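Side-chain contacts in SusD superfamily protein (Bacteroides thetaiotaomicron VPI-5482, PDB 3HDX), which probably binds polysaccharide at the outer membrane as a SusD-family protein of carbohydrate uptake: residues Val384-Leu387 against Asn388-Arg391; Ile413-Ile416 against Phe417-Arg420; Arg397-Phe401 against Lys402-Gly406. All coordinates share one frame; numbering follows the deposited sequence.

Interaction 1. Residues Val384-Leu387 against Asn388-Arg391; sequences VSYL and NMIR. With EDO (1,2-ethanediol), chain G.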
ATOM      1  N   VAL A 384     -18.663   3.456  14.624  1.00 14.30           N
ATOM      2  CA  VAL A 384     -19.705   2.666  13.959  1.00 15.07           C
ATOM      3  C   VAL A 384     -20.206   3.327  12.700  1.00 15.12           C
ATOM      4  O   VAL A 384     -20.405   2.634  11.694  1.00 14.76           O
ATOM      5  CB  VAL A 384     -20.881   2.316  14.945  1.00 16.64           C
ATOM      6  CG1 VAL A 384     -22.072   1.712  14.205  1.00 16.98           C
ATOM      7  CG2 VAL A 384     -20.394   1.372  16.061  1.00 17.47           C
ATOM      8  N   SER A 385     -20.386   4.659  12.715  1.00 15.72           N
ATOM      9  CA  SER A 385     -20.880   5.326  11.498  0.50 16.13           C
ATOM     10  C   SER A 385     -19.925   5.123  10.313  1.00 14.85           C
ATOM     11  O   SER A 385     -20.373   4.879   9.218  1.00 15.05           O
ATOM     12  CB  SER A 385     -21.148   6.814  11.703  0.50 17.89           C
ATOM     13  OG  SER A 385     -19.957   7.512  11.924  0.50 19.15           O
ATOM     14  N   TYR A 386     -18.621   5.139  10.563  1.00 14.07           N
ATOM     15  CA  TYR A 386     -17.612   4.950   9.498  1.00 12.69           C
ATOM     16  C   TYR A 386     -17.597   3.495   8.991  1.00 11.66           C
ATOM     17  O   TYR A 386     -17.513   3.258   7.801  1.00 14.09           O
ATOM     18  CB  TYR A 386     -16.240   5.446   9.961  1.00 12.68           C
ATOM     19  CG  TYR A 386     -16.336   6.928  10.257  1.00 13.41           C
ATOM     20  CD1 TYR A 386     -16.510   7.836   9.229  1.00 15.09           C
ATOM     21  CD2 TYR A 386     -16.284   7.403  11.567  1.00 14.86           C
ATOM     22  CE1 TYR A 386     -16.656   9.232   9.492  1.00 16.55           C
ATOM     23  CE2 TYR A 386     -16.412   8.742  11.845  1.00 15.95           C
ATOM     24  CZ  TYR A 386     -16.600   9.658  10.809  1.00 15.59           C
ATOM     25  OH  TYR A 386     -16.757  10.990  11.159  1.00 21.21           O
ATOM     26  N   LEU A 387     -17.667   2.547   9.907  1.00 12.26           N
ATOM     27  CA  LEU A 387     -17.803   1.131   9.553  1.00 12.60           C
ATOM     28  C   LEU A 387     -19.030   0.934   8.658  1.00 12.72           C
ATOM     29  O   LEU A 387     -18.950   0.265   7.619  1.00 12.46           O
ATOM     30  CB  LEU A 387     -17.945   0.269  10.812  1.00 12.31           C
ATOM     31  CG  LEU A 387     -18.119  -1.240  10.569  1.00 12.48           C
ATOM     32  CD1 LEU A 387     -16.991  -1.840   9.688  1.00 12.66           C
ATOM     33  CD2 LEU A 387     -18.269  -2.017  11.880  1.00 12.29           C
ATOM     34  N   ASN A 388     -20.165   1.511   9.069  1.00 13.62           N
ATOM     35  CA  ASN A 388     -21.395   1.382   8.294  1.00 13.85           C
ATOM     36  C   ASN A 388     -21.322   1.933   6.877  1.00 14.22           C
ATOM     37  O   ASN A 388     -21.981   1.400   5.987  1.00 14.99           O
ATOM     38  CB  ASN A 388     -22.613   1.960   9.042  1.00 13.84           C
ATOM     39  CG  ASN A 388     -23.118   1.045  10.142  1.00 13.58           C
ATOM     40  OD1 ASN A 388     -22.940  -0.183  10.073  1.00 14.48           O
ATOM     41  ND2 ASN A 388     -23.774   1.618  11.144  1.00 15.87           N
HETATM   42  N   MSE A 389     -20.527   2.989   6.668  1.00 14.48           N
HETATM   43  CA  MSE A 389     -20.346   3.540   5.327  1.00 14.75           C
HETATM   44  C   MSE A 389     -19.849   2.493   4.343  1.00 13.64           C
HETATM   45  O   MSE A 389     -20.300   2.432   3.176  1.00 15.42           O
HETATM   46  CB  MSE A 389     -19.412   4.741   5.315  1.00 15.05           C
HETATM   47  CG  MSE A 389     -19.953   5.936   5.981  1.00 16.33           C
HETATM   48 SE   MSE A 389     -18.704   7.401   5.978  0.75 17.13          SE
HETATM   49  CE  MSE A 389     -19.677   8.488   7.263  1.00 21.06           C
ATOM     50  N   ILE A 390     -18.912   1.670   4.806  1.00 12.82           N
ATOM     51  CA  ILE A 390     -18.354   0.615   3.974  1.00 13.72           C
ATOM     52  C   ILE A 390     -19.363  -0.537   3.845  1.00 12.84           C
ATOM     53  O   ILE A 390     -19.652  -0.991   2.722  1.00 13.32           O
ATOM     54  CB  ILE A 390     -17.018   0.123   4.544  1.00 14.99           C
ATOM     55  CG1 ILE A 390     -16.039   1.350   4.791  1.00 17.71           C
ATOM     56  CG2 ILE A 390     -16.531  -1.055   3.652  1.00 15.10           C
ATOM     57  CD1 ILE A 390     -15.904   2.366   3.744  1.00 18.78           C
ATOM     58  N   ARG A 391     -19.918  -0.992   4.989  1.00 12.18           N
ATOM     59  CA  ARG A 391     -20.878  -2.114   4.977  1.00 12.48           C
ATOM     60  C   ARG A 391     -22.045  -1.899   4.024  1.00 12.78           C
ATOM     61  O   ARG A 391     -22.344  -2.777   3.187  1.00 14.25           O
ATOM     62  CB  ARG A 391     -21.417  -2.343   6.365  1.00 12.69           C
ATOM     63  CG  ARG A 391     -20.413  -2.946   7.348  1.00 12.05           C
ATOM     64  CD  ARG A 391     -21.058  -3.063   8.729  1.00 13.07           C
ATOM     65  NE  ARG A 391     -22.247  -3.909   8.683  1.00 13.44           N
ATOM     66  CZ  ARG A 391     -22.252  -5.242   8.823  1.00 12.67           C
ATOM     67  NH1 ARG A 391     -21.122  -5.947   9.054  1.00 13.12           N
ATOM     68  NH2 ARG A 391     -23.413  -5.892   8.723  1.00 14.01           N
TER
HETATM   69  C1  EDO G 606     -23.857  -9.302   9.464  1.00 25.56           C
HETATM   70  O1  EDO G 606     -23.458  -8.885   8.139  1.00 19.88           O
HETATM   71  C2  EDO G 606     -24.909 -10.397   9.430  1.00 26.11           C
HETATM   72  O2  EDO G 606     -24.412 -11.559   8.748  1.00 27.57           O
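Tyr386 and Met389, the latter a selenomethionine in this crystal, form a Met-aromatic contact of the i, i+3 kind near the C-terminal end of helix 380-391. The two side chains run side by side, and CE of Met389 meets the ring obliquely, 3.8 Å from Tyr386 CD1. An unbranched chain suits this place: extended beyond CG (chi2 178°), it can follow the ring outward. Tyr386 also packs on Thr367, Arg370 and Leu374 of helix 363-376.

One turn links Val384 to Asn388, whose backbone N donates to Val384 O at 2.9 Å. Val384 CG1 flanks Asn388 ND2 at 3.5 Å, while the amide's OD1 accepts from the backbone N of Val399, a task for a short polar side chain. Farther along, Arg391 CD lies against Leu387 CG at 3.9 Å. The bend at chi3 (60°) then swings the guanidinium off the line of the chain, where NE donates to Arg397 O and NH2 donates from the group's edge to O1 of an ethanediol, probably from the crystallisation liquor, at 3.0 Å. An alanine in place of Arg391 removes the CD methylene that packs on Leu387 and is likely to leave the Arg397 carbonyl without its donor. Such i, i+3 and i, i+4 pairings are those of an α-helix, here one that packs between helices 363-376 and 409-423 in the helix-rich, TPR-related SusD fold.

Interaction 2. Residues Ile413-Ile416 against Phe417-Arg420; sequences IAEI and FEER. With EDO (1,2-ethanediol), chain E.
Phe417 lies beside Ile413, one turn back on helix 409-423, with the edge of its ring turned to that residue: Phe417 CD2 is 3.8 Å from Ile413 CG2 and 3.3 Å from Ile413 O. That carbonyl has its proper donor in Phe417 N, through a bond of 167°. Apolar side chains suit these buried positions, where the pair also touches Cys375 and Glu372 of helix 363-376 and Met441, Arg436 and Arg437 of helix 430-441.

The carbonyl of Ala414 has two donors, Glu418 N and a water at 2.7 Å from Ala414 O. The same water donates to Glu418 OE2, which takes a further bond from O1 of an ethanediol also held by Arg430; Glu418 OE1 is in a salt bridge with Arg421. The bend at chi2 (-55°) turns this carboxylate away from the preceding turn, and it meets Ala414 O through the water rather than directly.

The backbone bonds are the i, i+4 pattern of an α-helix, and the same spacing brings Glu415 and Glu419 together. Their like charges, Glu415 OE2 and Glu419 OE1, stand 4.4 Å apart. A second water donates to both, at 2.7 Å to Glu415 OE2 and 2.8 Å to Glu419 OE1, and Arg422 forms a salt bridge with each, which probably offsets the repulsion. Glu419 OE2 pairs with Arg311. On another side of the helix, Arg420 NH2 and NE form salt bridges with Asp365 and Asp433, and the same side chain makes a cation-pi contact with Trp429.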
ATOM      1  N   ILE A 413     -13.632  -3.428  17.461  1.00 12.14           N
ATOM      2  CA  ILE A 413     -12.286  -3.422  16.818  1.00 12.17           C
ATOM      3  C   ILE A 413     -12.093  -4.678  15.972  1.00 13.19           C
ATOM      4  O   ILE A 413     -11.728  -4.572  14.801  1.00 11.69           O
ATOM      5  CB  ILE A 413     -11.136  -3.277  17.849  1.00 13.37           C
ATOM      6  CG1 ILE A 413     -11.136  -1.885  18.457  1.00 13.00           C
ATOM      7  CG2 ILE A 413      -9.744  -3.622  17.202  1.00 13.29           C
ATOM      8  CD1 ILE A 413     -10.303  -1.802  19.760  1.00 11.86           C
ATOM      9  N   ALA A 414     -12.445  -5.834  16.515  1.00 13.77           N
ATOM     10  CA  ALA A 414     -12.256  -7.096  15.776  1.00 12.54           C
ATOM     11  C   ALA A 414     -13.084  -7.040  14.462  1.00 11.40           C
ATOM     12  O   ALA A 414     -12.594  -7.421  13.396  1.00 13.01           O
ATOM     13  CB  ALA A 414     -12.598  -8.322  16.641  1.00 14.90           C
ATOM     14  N   GLU A 415     -14.311  -6.540  14.547  1.00 12.72           N
ATOM     15  CA  GLU A 415     -15.171  -6.455  13.360  1.00 11.55           C
ATOM     16  C   GLU A 415     -14.668  -5.464  12.291  1.00 11.51           C
ATOM     17  O   GLU A 415     -14.746  -5.753  11.097  1.00 11.72           O
ATOM     18  CB  GLU A 415     -16.638  -6.208  13.715  1.00 13.47           C
ATOM     19  CG  GLU A 415     -17.582  -6.209  12.526  1.00 13.17           C
ATOM     20  CD  GLU A 415     -17.582  -7.494  11.722  1.00 14.02           C
ATOM     21  OE1 GLU A 415     -17.205  -8.583  12.246  1.00 14.52           O
ATOM     22  OE2 GLU A 415     -17.968  -7.397  10.543  1.00 14.61           O
ATOM     23  N   ILE A 416     -14.134  -4.334  12.730  1.00 10.56           N
ATOM     24  CA  ILE A 416     -13.502  -3.374  11.810  1.00 11.67           C
ATOM     25  C   ILE A 416     -12.368  -4.079  11.047  1.00 11.74           C
ATOM     26  O   ILE A 416     -12.265  -3.919   9.819  1.00 11.45           O
ATOM     27  CB  ILE A 416     -12.960  -2.139  12.530  1.00 11.36           C
ATOM     28  CG1 ILE A 416     -14.128  -1.296  13.102  1.00 11.17           C
ATOM     29  CG2 ILE A 416     -12.120  -1.254  11.583  1.00 12.67           C
ATOM     30  CD1 ILE A 416     -13.771  -0.281  14.143  1.00 11.38           C
ATOM     31  N   PHE A 417     -11.541  -4.862  11.765  1.00 11.08           N
ATOM     32  CA  PHE A 417     -10.498  -5.641  11.067  1.00 10.81           C
ATOM     33  C   PHE A 417     -11.048  -6.730  10.130  1.00 10.93           C
ATOM     34  O   PHE A 417     -10.457  -6.965   9.093  1.00 11.80           O
ATOM     35  CB  PHE A 417      -9.442  -6.143  12.029  1.00 10.78           C
ATOM     36  CG  PHE A 417      -8.496  -5.068  12.411  1.00 11.03           C
ATOM     37  CD1 PHE A 417      -7.495  -4.677  11.521  1.00 11.15           C
ATOM     38  CD2 PHE A 417      -8.603  -4.391  13.622  1.00 10.42           C
ATOM     39  CE1 PHE A 417      -6.603  -3.656  11.855  1.00 11.26           C
ATOM     40  CE2 PHE A 417      -7.726  -3.390  13.934  1.00 11.28           C
ATOM     41  CZ  PHE A 417      -6.742  -3.001  13.059  1.00 10.61           C
ATOM     42  N   GLU A 418     -12.197  -7.340  10.452  1.00 12.17           N
ATOM     43  CA  GLU A 418     -12.808  -8.292   9.515  1.00 12.11           C
ATOM     44  C   GLU A 418     -13.329  -7.562   8.284  1.00 11.80           C
ATOM     45  O   GLU A 418     -13.289  -8.105   7.195  1.00 12.57           O
ATOM     46  CB  GLU A 418     -13.946  -9.082  10.171  1.00 12.82           C
ATOM     47  CG  GLU A 418     -13.470  -9.993  11.273  1.00 13.21           C
ATOM     48  CD  GLU A 418     -12.365 -10.967  10.861  1.00 14.95           C
ATOM     49  OE1 GLU A 418     -12.491 -11.580   9.803  1.00 15.63           O
ATOM     50  OE2 GLU A 418     -11.372 -11.109  11.630  1.00 17.80           O
ATOM     51  N   GLU A 419     -13.852  -6.345   8.470  1.00 11.43           N
ATOM     52  CA  GLU A 419     -14.297  -5.552   7.314  1.00 11.95           C
ATOM     53  C   GLU A 419     -13.102  -5.184   6.416  1.00 12.34           C
ATOM     54  O   GLU A 419     -13.190  -5.224   5.176  1.00 12.21           O
ATOM     55  CB  GLU A 419     -15.129  -4.336   7.721  1.00 12.32           C
ATOM     56  CG  GLU A 419     -15.903  -3.720   6.517  1.00 13.59           C
ATOM     57  CD  GLU A 419     -16.960  -4.629   5.913  1.00 14.69           C
ATOM     58  OE1 GLU A 419     -17.488  -5.538   6.597  1.00 15.55           O
ATOM     59  OE2 GLU A 419     -17.309  -4.392   4.741  1.00 15.01           O
ATOM     60  N   ARG A 420     -11.992  -4.771   7.022  1.00 12.46           N
ATOM     61  CA  ARG A 420     -10.776  -4.538   6.238  1.00 11.85           C
ATOM     62  C   ARG A 420     -10.328  -5.819   5.493  1.00 10.77           C
ATOM     63  O   ARG A 420      -9.849  -5.774   4.356  1.00 12.51           O
ATOM     64  CB  ARG A 420      -9.647  -4.054   7.152  1.00 11.63           C
ATOM     65  CG  ARG A 420      -9.869  -2.685   7.724  1.00 12.57           C
ATOM     66  CD  ARG A 420      -8.693  -2.154   8.566  1.00 12.15           C
ATOM     67  NE  ARG A 420      -7.465  -1.964   7.770  1.00 11.70           N
ATOM     68  CZ  ARG A 420      -7.175  -0.890   7.046  1.00 12.06           C
ATOM     69  NH1 ARG A 420      -7.928   0.222   7.073  1.00 12.69           N
ATOM     70  NH2 ARG A 420      -6.063  -0.889   6.335  1.00 11.99           N
TER
HETATM   71  C1  EDO E 604      -8.331 -11.994  12.752  1.00 25.44           C
HETATM   72  O1  EDO E 604      -8.710 -11.521  11.444  1.00 23.50           O
HETATM   73  C2  EDO E 604      -8.378 -13.500  12.802  1.00 26.42           C
HETATM   74  O2  EDO E 604      -7.438 -14.009  11.854  1.00 24.21           O
HETATM   75  O   HOH W   1     -10.640  -9.329  13.616  1.00 13.88           O
HETATM   76  O   HOH W   2     -18.453  -5.064   9.171  1.00 15.53           O

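Interaction 3. Residues Arg397-Phe401 against Lys402-Gly406; sequences REVSF and KKDFG
Arg397 and Asp404 come together from opposite directions in an end-on salt bridge. Arg397 NH1 donates to Asp404 OD2 at 3.0 Å. Beside it, Arg397 NH2 donates to Asp404 OD1 at 2.8 Å. The carboxylate lies at the guanidinium's edge, but the two planes are 46° apart, so both oxygens are met from above the carboxylate plane. An extended arginine chain can span the distance from the loop. Its NH1 also donates to the backbone O of Glu398, which helps to fix the rotation of the group.

Among the other hydrogen bonds, Asp404 OD2 accepts from Ser400 N at 2.9 Å through its anti lone pair, so this oxygen is gripped by two donors. The backbone answers with Asp404 N to Ser400 O. Ser400 is the N-cap of the short helix 401-405, and Asp404 thus ties the residue at the helix start back to its own turn. Ser400 OG is modelled in two positions, which leaves its water link to Lys403 N uncertain. At the other end Gly406, with phi 58°, leaves the helix, its N bonded to Lys402 O; without a side chain it tolerates this turn easily.

Val399 CG2 sits at the edge of the Phe405 ring, 3.7 Å from Phe405 CE2, and Phe401 CD1 is 4.0 Å from Phe405 CB. The rings of Phe401 and Phe405 also reach Leu412, and large aromatic residues suit these places at the protein surface because they bridge the short helix to helix 409-423.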
ATOM      1  N   ARG A 397     -26.151  -4.887   6.093  1.00 16.03           N
ATOM      2  CA  ARG A 397     -26.976  -3.999   6.922  1.00 15.14           C
ATOM      3  C   ARG A 397     -26.119  -3.135   7.829  1.00 15.57           C
ATOM      4  O   ARG A 397     -24.972  -3.480   8.178  1.00 15.34           O
ATOM      5  CB  ARG A 397     -27.906  -4.809   7.840  1.00 17.19           C
ATOM      6  CG  ARG A 397     -27.185  -5.679   8.891  1.00 18.27           C
ATOM      7  CD  ARG A 397     -28.190  -6.319   9.820  1.00 18.85           C
ATOM      8  NE  ARG A 397     -27.560  -7.114  10.882  1.00 19.68           N
ATOM      9  CZ  ARG A 397     -27.125  -6.643  12.049  1.00 18.17           C
ATOM     10  NH1 ARG A 397     -27.120  -5.336  12.308  1.00 16.23           N
ATOM     11  NH2 ARG A 397     -26.627  -7.498  12.936  1.00 19.61           N
ATOM     12  N   GLU A 398     -26.685  -2.011   8.221  1.00 15.72           N
ATOM     13  CA  GLU A 398     -26.058  -1.216   9.266  1.00 16.07           C
ATOM     14  C   GLU A 398     -26.023  -2.008  10.574  1.00 16.14           C
ATOM     15  O   GLU A 398     -26.938  -2.781  10.856  1.00 16.92           O
ATOM     16  CB  GLU A 398     -26.848   0.056   9.527  1.00 19.13           C
ATOM     17  CG  GLU A 398     -26.672   1.046   8.435  1.00 22.08           C
ATOM     18  CD  GLU A 398     -27.310   2.384   8.713  1.00 27.10           C
ATOM     19  OE1 GLU A 398     -28.200   2.479   9.591  1.00 28.14           O
ATOM     20  OE2 GLU A 398     -26.882   3.340   8.033  1.00 31.54           O
ATOM     21  N   VAL A 399     -24.949  -1.801  11.330  1.00 15.16           N
ATOM     22  CA  VAL A 399     -24.786  -2.317  12.661  1.00 16.08           C
ATOM     23  C   VAL A 399     -24.850  -1.188  13.683  1.00 16.07           C
ATOM     24  O   VAL A 399     -24.715  -0.019  13.340  1.00 16.54           O
ATOM     25  CB  VAL A 399     -23.500  -3.148  12.842  1.00 15.26           C
ATOM     26  CG1 VAL A 399     -23.584  -4.452  11.987  1.00 16.66           C
ATOM     27  CG2 VAL A 399     -22.229  -2.295  12.489  1.00 16.47           C
ATOM     28  N   SER A 400     -25.100  -1.576  14.933  1.00 16.66           N
ATOM     29  CA  SER A 400     -25.128  -0.622  16.037  0.50 17.40           C
ATOM     30  C   SER A 400     -24.315  -1.167  17.199  1.00 16.81           C
ATOM     31  O   SER A 400     -24.237  -2.379  17.459  1.00 16.58           O
ATOM     32  CB  SER A 400     -26.557  -0.265  16.430  0.50 18.91           C
ATOM     33  OG  SER A 400     -27.183  -1.395  16.968  0.50 20.81           O
ATOM     34  N   PHE A 401     -23.691  -0.249  17.928  1.00 17.48           N
ATOM     35  CA  PHE A 401     -22.761  -0.630  18.993  1.00 17.54           C
ATOM     36  C   PHE A 401     -23.405  -1.498  20.103  1.00 16.70           C
ATOM     37  O   PHE A 401     -22.835  -2.531  20.478  1.00 17.05           O
ATOM     38  CB  PHE A 401     -22.051   0.638  19.524  1.00 17.95           C
ATOM     39  CG  PHE A 401     -20.862   0.382  20.409  1.00 17.93           C
ATOM     40  CD1 PHE A 401     -19.919  -0.619  20.110  1.00 18.18           C
ATOM     41  CD2 PHE A 401     -20.609   1.205  21.515  1.00 19.40           C
ATOM     42  CE1 PHE A 401     -18.814  -0.833  20.916  1.00 18.22           C
ATOM     43  CE2 PHE A 401     -19.443   1.006  22.307  1.00 18.86           C
ATOM     44  CZ  PHE A 401     -18.565  -0.005  22.002  1.00 18.95           C
ATOM     45  N   LYS A 402     -24.597  -1.105  20.578  1.00 17.03           N
ATOM     46  CA  LYS A 402     -25.249  -1.885  21.650  1.00 18.06           C
ATOM     47  C   LYS A 402     -25.828  -3.199  21.176  1.00 16.94           C
ATOM     48  O   LYS A 402     -25.456  -4.273  21.679  1.00 18.03           O
ATOM     49  CB  LYS A 402     -26.309  -1.040  22.371  1.00 21.10           C
ATOM     50  CG  LYS A 402     -26.948  -1.733  23.547  1.00 25.64           C
ATOM     51  CD  LYS A 402     -27.919  -0.769  24.247  1.00 29.15           C
ATOM     52  CE  LYS A 402     -28.761  -1.494  25.279  1.00 32.34           C
ATOM     53  NZ  LYS A 402     -27.967  -2.295  26.279  1.00 34.95           N
ATOM     54  N   LYS A 403     -26.688  -3.130  20.168  1.00 17.32           N
ATOM     55  CA  LYS A 403     -27.378  -4.330  19.657  0.50 18.35           C
ATOM     56  C   LYS A 403     -26.432  -5.381  19.096  1.00 17.68           C
ATOM     57  O   LYS A 403     -26.612  -6.578  19.374  1.00 18.24           O
ATOM     58  CB  LYS A 403     -28.410  -3.949  18.596  0.50 18.84           C
ATOM     59  CG  LYS A 403     -29.295  -5.089  18.085  0.50 19.72           C
ATOM     60  CD  LYS A 403     -30.212  -4.595  16.976  0.50 19.33           C
ATOM     61  CE  LYS A 403     -29.365  -4.164  15.783  0.50 19.72           C
ATOM     62  NZ  LYS A 403     -30.141  -3.640  14.633  0.50 20.74           N
ATOM     63  N   ASP A 404     -25.427  -4.938  18.322  1.00 16.38           N
ATOM     64  CA  ASP A 404     -24.534  -5.896  17.626  1.00 16.50           C
ATOM     65  C   ASP A 404     -23.210  -6.199  18.300  1.00 17.12           C
ATOM     66  O   ASP A 404     -22.621  -7.267  18.024  1.00 17.86           O
ATOM     67  CB  ASP A 404     -24.336  -5.431  16.193  1.00 17.35           C
ATOM     68  CG  ASP A 404     -25.636  -5.324  15.467  1.00 17.60           C
ATOM     69  OD1 ASP A 404     -26.382  -6.328  15.502  1.00 20.78           O
ATOM     70  OD2 ASP A 404     -25.936  -4.312  14.830  1.00 17.75           O
ATOM     71  N   PHE A 405     -22.762  -5.314  19.194  1.00 16.37           N
ATOM     72  CA  PHE A 405     -21.449  -5.511  19.875  1.00 16.76           C
ATOM     73  C   PHE A 405     -21.531  -5.471  21.376  1.00 17.07           C
ATOM     74  O   PHE A 405     -20.500  -5.644  22.032  1.00 18.23           O
ATOM     75  CB  PHE A 405     -20.410  -4.494  19.357  1.00 17.22           C
ATOM     76  CG  PHE A 405     -20.262  -4.508  17.870  1.00 16.09           C
ATOM     77  CD1 PHE A 405     -19.454  -5.469  17.242  1.00 16.77           C
ATOM     78  CD2 PHE A 405     -20.975  -3.600  17.085  1.00 16.77           C
ATOM     79  CE1 PHE A 405     -19.383  -5.510  15.838  1.00 18.31           C
ATOM     80  CE2 PHE A 405     -20.889  -3.630  15.717  1.00 16.94           C
ATOM     81  CZ  PHE A 405     -20.094  -4.580  15.080  1.00 18.14           C
ATOM     82  N   GLY A 406     -22.727  -5.286  21.936  1.00 18.49           N
ATOM     83  CA  GLY A 406     -22.894  -5.185  23.395  1.00 18.84           C
ATOM     84  C   GLY A 406     -22.083  -4.069  24.031  1.00 19.14           C
ATOM     85  O   GLY A 406     -21.653  -4.215  25.173  1.00 20.56           O
TER
HETATM   86  O   HOH W   3     -28.327  -1.913  13.426  1.00 27.33           O
HETATM   87  O   HOH W   4     -28.110  -0.762  19.378  1.00 29.36           O

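From the N terminus the order is interaction 1 on helix 380-391, interaction 3 in the following loop and short helix 401-405, then interaction 2 on helix 409-423. Each is local, so none closes a long loop, and none nests within or crosses another. They nevertheless touch. Interaction 3 is joined to interaction 1 by two hydrogen bonds that side chains of helix 380-391 make to the backbone of the loop, and it meets interaction 2 where Phe405 CE1 is 3.5 Å from Glu415 CB. Interactions 1 and 2 join through Leu387 CD1 and Glu419 CB, 3.7 Å apart. The connecting segment 397-406 is thereby tied to both of the helices it links.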